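PDB 5V4T: hypothetic aldehyde deformylating oxygenase from Sulfolobus tokodaii, which probably acts as a diiron oxidoreductase of the ferritin-like class, with aldehyde deformylating oxygenase activity, binding iron within its helical bundle. Local coordinates for residues Glu14-Lys17 with Tyr18-His22; Phe63-Glu66 with Tyr67-Asp71. All coordinates share one frame; numbering follows the deposited sequence.

Contact 1 of 2, residues Glu14-Lys17 with Tyr18-His22; sequences EGIK and YLSAH
S20 turns its hydroxyl back along helix 10-23 onto the carbonyl of I16, one turn earlier, and I16 O accepts two bonds from this one residue. The backbone N of S20 gives the ordinary helical bond, while S20 OG donates at 2.7 Å to I16 O from above the carbonyl plane. The two donors arrive from opposite faces of that plane. With OG anti to the carbonyl carbon (chi1 -61°) the hydroxyl lies over the preceding turn, where serine is short enough to bond its own helix.

The other backbone bonds follow the same i to i+4 pattern: Y18 N to E14 O, L19 N to G15 O and A21 N to K17 O. H22 ND1 donates to Y18 O at 2.8 Å, with the oxygen in the imidazole plane. With this bond in place, H22 CE1 lies 3.4 Å above one face of the Y18 ring, toward its rim; the H22 ring also meets that of Y82.

Hydrocarbon makes van der Waals contact with backbone and hydroxyl oxygens along the stretch. L19 lays CB and CG each 3.6 Å from G15 O, and I16 CG2 lies 4.0 Å from S20 OG. I16 and L19 pack on helix 98-128, as suits branched residues between helices, and G15 adds no side chain to this buried turn. The K17 chain bends at chi3 (72°), and its NZ forms a salt bridge with D71 and hydrogen bonds with P72 O and T75 OG1.

The chemistry implies that the S20 hydroxyl and H22 ND1 find their acceptors on carbonyls one turn back, whereas H22 O is met by Y82 OH and the lysine ties the helix to the segment after helix 49-67.

Contact 2 of 2, residues Phe63-Glu66 with Tyr67-Asp71; sequences FFNE and YFKED
F64 and F68 point the same way from successive turns, and F68 CE2 comes to the edge of the F64 ring, 4.0 Å from F64 CD1. Both have CG anti to the carbonyl carbon, F64 with chi1 -73° and F68 with -70°, which keeps the rings side by side. The edge of the F68 ring also meets the backbone, its CD2 lying 3.4 Å from F64 O.

That carbonyl accepts from F68 N at 3.1 Å, and F63 O accepts from Y67 N. K69 N makes a weak bond to E66 O, 3.4 Å. K69 lies alongside E66, its CE 3.6 Å from E66 OE1, but the opposite charges stay beyond salt-bridge range; such long, flexible chains suit an exposed place.

Further out, Y67 OH is hydrogen-bonded to D2 OD2, and F134 meets the Y67 ring. F64 packs on F134, I138 and I141 of helix 132-155 and on S20, its large apolar ring suiting this buried place between helices 10-23 and 132-155; F68 touches I16, K17 and S20. The arrangement is a helix C-terminus running into a type I turn, F68 to D71, in a ferritin-like bundle whose helix 49-67 carries the iron ligand E57.

Overall arrangement
The two contacts lie about 12 Å apart, centre to centre, and touch directly. Contact 1 is buried within helix 10-23; contact 2 is only partly so, for it closes helix 49-67 and opens the following loop, with E66, K69 and E70 exposed, and F64, Y67 and F68 buried. In contact 1 the S20 hydroxyl and H22 ND1 bond to helix carbonyls; in contact 2 aromatic rings pack inward, while E66 and K69 lie near each other without a salt bridge. They join through the K17-D71 pair and through S20 OG packing on both F64 and F68. Contact 2 lies nearer the metal centre: the side chain of F64 is about 10 Å from the iron, while contact 1 is remote from the site.

Contact 1 of 2, residues Glu14-Lys17 with Tyr18-His22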
loop_
_atom_site.group_PDB
_atom_site.type_symbol
_atom_site.label_atom_id
_atom_site.label_comp_id
_atom_site.label_asym_id
_atom_site.label_seq_id
_atom_site.Cartn_x
_atom_site.Cartn_y
_atom_site.Cartn_z
ATOM N N GLU A 14 10.241 -4.158 -15.081
ATOM C CA GLU A 14 8.804 -4.163 -15.271
ATOM C C GLU A 14 8.048 -4.502 -13.997
ATOM O O GLU A 14 7.003 -3.914 -13.705
ATOM C CB GLU A 14 8.378 -5.164 -16.348
ATOM C CG GLU A 14 8.657 -4.529 -17.715
ATOM C CD GLU A 14 8.490 -5.499 -18.875
ATOM O OE1 GLU A 14 8.228 -6.709 -18.647
ATOM O OE2 GLU A 14 8.673 -5.016 -20.013
ATOM N N GLY A 15 8.598 -5.459 -13.267
ATOM C CA GLY A 15 7.987 -5.879 -12.012
ATOM C C GLY A 15 8.069 -4.813 -10.938
ATOM O O GLY A 15 7.105 -4.598 -10.155
ATOM N N ILE A 16 9.207 -4.163 -10.857
ATOM C CA ILE A 16 9.374 -3.074 -9.909
ATOM C C ILE A 16 8.439 -1.925 -10.215
ATOM O O ILE A 16 7.814 -1.329 -9.329
ATOM C CB ILE A 16 10.855 -2.588 -9.867
ATOM C CG1 ILE A 16 11.750 -3.711 -9.312
ATOM C CG2 ILE A 16 10.975 -1.228 -9.167
ATOM C CD1 ILE A 16 13.216 -3.399 -9.275
ATOM N N LYS A 17 8.337 -1.561 -11.500
ATOM C CA LYS A 17 7.418 -0.533 -11.861
ATOM C C LYS A 17 5.994 -0.922 -11.578
ATOM O O LYS A 17 5.187 -0.078 -11.196
ATOM C CB LYS A 17 7.540 -0.183 -13.358
ATOM C CG LYS A 17 8.773 0.624 -13.666
ATOM C CD LYS A 17 8.794 0.950 -15.163
ATOM C CE LYS A 17 7.750 1.992 -15.504
ATOM N NZ LYS A 17 7.789 2.312 -16.974
ATOM N N TYR A 18 5.652 -2.182 -11.796
ATOM C CA TYR A 18 4.260 -2.616 -11.581
ATOM C C TYR A 18 3.845 -2.489 -10.120
ATOM O O TYR A 18 2.802 -1.887 -9.792
ATOM C CB TYR A 18 4.081 -4.021 -12.010
ATOM C CG TYR A 18 2.716 -4.613 -11.748
ATOM C CD1 TYR A 18 1.609 -4.229 -12.520
ATOM C CD2 TYR A 18 2.498 -5.482 -10.685
ATOM C CE1 TYR A 18 0.374 -4.788 -12.289
ATOM C CE2 TYR A 18 1.240 -6.051 -10.463
ATOM C CZ TYR A 18 0.180 -5.660 -11.285
ATOM O OH TYR A 18 -1.099 -6.167 -11.068
ATOM N N LEU A 19 4.748 -2.942 -9.274
ATOM C CA LEU A 19 4.501 -2.840 -7.835
ATOM C C LEU A 19 4.543 -1.402 -7.358
ATOM O O LEU A 19 3.751 -0.989 -6.537
ATOM C CB LEU A 19 5.468 -3.701 -7.031
ATOM C CG LEU A 19 5.208 -5.180 -7.165
ATOM C CD1 LEU A 19 6.411 -5.908 -6.607
ATOM C CD2 LEU A 19 3.893 -5.608 -6.492
ATOM N N SER A 20 5.484 -0.599 -7.846
ATOM C CA SER A 20 5.570 0.792 -7.481
ATOM C C SER A 20 4.287 1.550 -7.844
ATOM O O SER A 20 3.855 2.443 -7.102
ATOM C CB SER A 20 6.769 1.482 -8.115
ATOM O OG SER A 20 7.956 0.861 -7.683
ATOM N N ALA A 21 3.671 1.190 -8.977
ATOM C CA ALA A 21 2.429 1.868 -9.377
ATOM C C ALA A 21 1.288 1.626 -8.373
ATOM O O ALA A 21 0.335 2.444 -8.303
ATOM C CB ALA A 21 1.978 1.355 -10.743
ATOM N N HIS A 22 1.346 0.560 -7.605
ATOM C CA HIS A 22 0.378 0.352 -6.508
ATOM C C HIS A 22 0.537 1.383 -5.403
ATOM O O HIS A 22 -0.431 1.730 -4.746
ATOM C CB HIS A 22 0.451 -1.066 -5.926
ATOM C CG HIS A 22 0.005 -2.135 -6.874
ATOM N ND1 HIS A 22 0.625 -2.381 -8.091
ATOM C CD2 HIS A 22 -0.929 -3.108 -6.727
ATOM C CE1 HIS A 22 0.026 -3.403 -8.681
ATOM N NE2 HIS A 22 -0.901 -3.876 -7.860
#

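Contact 2 of 2, residues Phe63-Glu66 with Tyr67-Asp71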
loop_
_atom_site.group_PDB
_atom_site.type_symbol
_atom_site.label_atom_id
_atom_site.label_comp_id
_atom_site.label_asym_id
_atom_site.label_seq_id
_atom_site.Cartn_x
_atom_site.Cartn_y
_atom_site.Cartn_z
ATOM N N PHE A 63 8.418 10.534 -3.577
ATOM C CA PHE A 63 9.544 9.621 -3.799
ATOM C C PHE A 63 9.370 8.843 -5.124
ATOM O O PHE A 63 10.307 8.730 -5.941
ATOM C CB PHE A 63 9.705 8.710 -2.594
ATOM C CG PHE A 63 10.531 7.506 -2.869
ATOM C CD1 PHE A 63 11.920 7.592 -2.929
ATOM C CD2 PHE A 63 9.911 6.311 -3.152
ATOM C CE1 PHE A 63 12.679 6.493 -3.276
ATOM C CE2 PHE A 63 10.655 5.186 -3.460
ATOM C CZ PHE A 63 12.053 5.306 -3.549
ATOM N N PHE A 64 8.190 8.278 -5.332
ATOM C CA PHE A 64 7.988 7.468 -6.537
ATOM C C PHE A 64 7.972 8.372 -7.765
ATOM O O PHE A 64 8.529 8.010 -8.780
ATOM C CB PHE A 64 6.718 6.633 -6.447
ATOM C CG PHE A 64 6.836 5.481 -5.508
ATOM C CD1 PHE A 64 7.627 4.356 -5.835
ATOM C CD2 PHE A 64 6.247 5.536 -4.230
ATOM C CE1 PHE A 64 7.725 3.272 -4.948
ATOM C CE2 PHE A 64 6.372 4.463 -3.388
ATOM C CZ PHE A 64 7.131 3.364 -3.717
ATOM N N ASN A 65 7.354 9.524 -7.647
ATOM C CA ASN A 65 7.264 10.410 -8.830
ATOM C C ASN A 65 8.636 10.871 -9.225
ATOM O O ASN A 65 8.965 10.863 -10.390
ATOM C CB ASN A 65 6.315 11.549 -8.479
ATOM C CG ASN A 65 6.167 12.559 -9.591
ATOM O OD1 ASN A 65 5.741 12.237 -10.680
ATOM N ND2 ASN A 65 6.548 13.768 -9.315
ATOM N N GLU A 66 9.470 11.223 -8.267
ATOM C CA GLU A 66 10.830 11.639 -8.561
ATOM C C GLU A 66 11.697 10.516 -9.071
ATOM O O GLU A 66 12.460 10.676 -10.013
ATOM C CB GLU A 66 11.496 12.236 -7.324
ATOM C CG GLU A 66 10.886 13.581 -6.909
ATOM C CD GLU A 66 10.921 14.640 -8.031
ATOM O OE1 GLU A 66 11.893 14.656 -8.857
ATOM O OE2 GLU A 66 9.965 15.464 -8.084
ATOM N N TYR A 67 11.588 9.335 -8.459
ATOM C CA TYR A 67 12.405 8.248 -8.871
ATOM C C TYR A 67 12.145 7.858 -10.338
ATOM O O TYR A 67 13.104 7.511 -11.043
ATOM C CB TYR A 67 12.191 7.001 -7.979
ATOM C CG TYR A 67 13.251 5.950 -8.186
ATOM C CD1 TYR A 67 14.449 5.994 -7.498
ATOM C CD2 TYR A 67 13.089 4.949 -9.164
ATOM C CE1 TYR A 67 15.454 5.036 -7.719
ATOM C CE2 TYR A 67 14.102 3.998 -9.406
ATOM C CZ TYR A 67 15.284 4.055 -8.674
ATOM O OH TYR A 67 16.257 3.128 -8.953
ATOM N N PHE A 68 10.882 7.840 -10.719
ATOM C CA PHE A 68 10.473 7.341 -12.036
ATOM C C PHE A 68 10.258 8.463 -13.074
ATOM O O PHE A 68 9.687 8.196 -14.136
ATOM C CB PHE A 68 9.265 6.450 -11.924
ATOM C CG PHE A 68 9.586 5.136 -11.250
ATOM C CD1 PHE A 68 10.379 4.192 -11.860
ATOM C CD2 PHE A 68 9.128 4.875 -9.967
ATOM C CE1 PHE A 68 10.680 2.978 -11.250
ATOM C CE2 PHE A 68 9.414 3.635 -9.350
ATOM C CZ PHE A 68 10.148 2.690 -9.983
ATOM N N LYS A 69 10.751 9.650 -12.769
ATOM C CA LYS A 69 10.793 10.747 -13.806
ATOM C C LYS A 69 11.198 10.201 -15.187
ATOM O O LYS A 69 10.593 10.530 -16.196
ATOM C CB LYS A 69 11.838 11.814 -13.416
ATOM C CG LYS A 69 11.433 12.803 -12.340
ATOM C CD LYS A 69 10.037 13.326 -12.594
ATOM C CE LYS A 69 9.698 14.530 -11.750
ATOM N NZ LYS A 69 8.238 14.712 -11.875
ATOM N N GLU A 70 12.255 9.388 -15.190
ATOM C CA GLU A 70 12.905 8.846 -16.406
ATOM C C GLU A 70 12.473 7.457 -16.848
ATOM O O GLU A 70 13.067 6.814 -17.753
ATOM C CB GLU A 70 14.415 8.982 -16.243
ATOM C CG GLU A 70 14.776 10.460 -16.043
ATOM C CD GLU A 70 16.262 10.745 -15.947
ATOM O OE1 GLU A 70 17.051 9.802 -15.759
ATOM O OE2 GLU A 70 16.656 11.935 -16.070
ATOM N N ASP A 71 11.425 6.963 -16.215
ATOM C CA ASP A 71 10.828 5.708 -16.616
ATOM C C ASP A 71 9.436 5.725 -16.004
ATOM O O ASP A 71 9.126 4.979 -15.087
ATOM C CB ASP A 71 11.677 4.531 -16.202
ATOM C CG ASP A 71 11.310 3.229 -16.900
ATOM O OD1 ASP A 71 10.310 3.176 -17.667
ATOM O OD2 ASP A 71 12.044 2.243 -16.701
#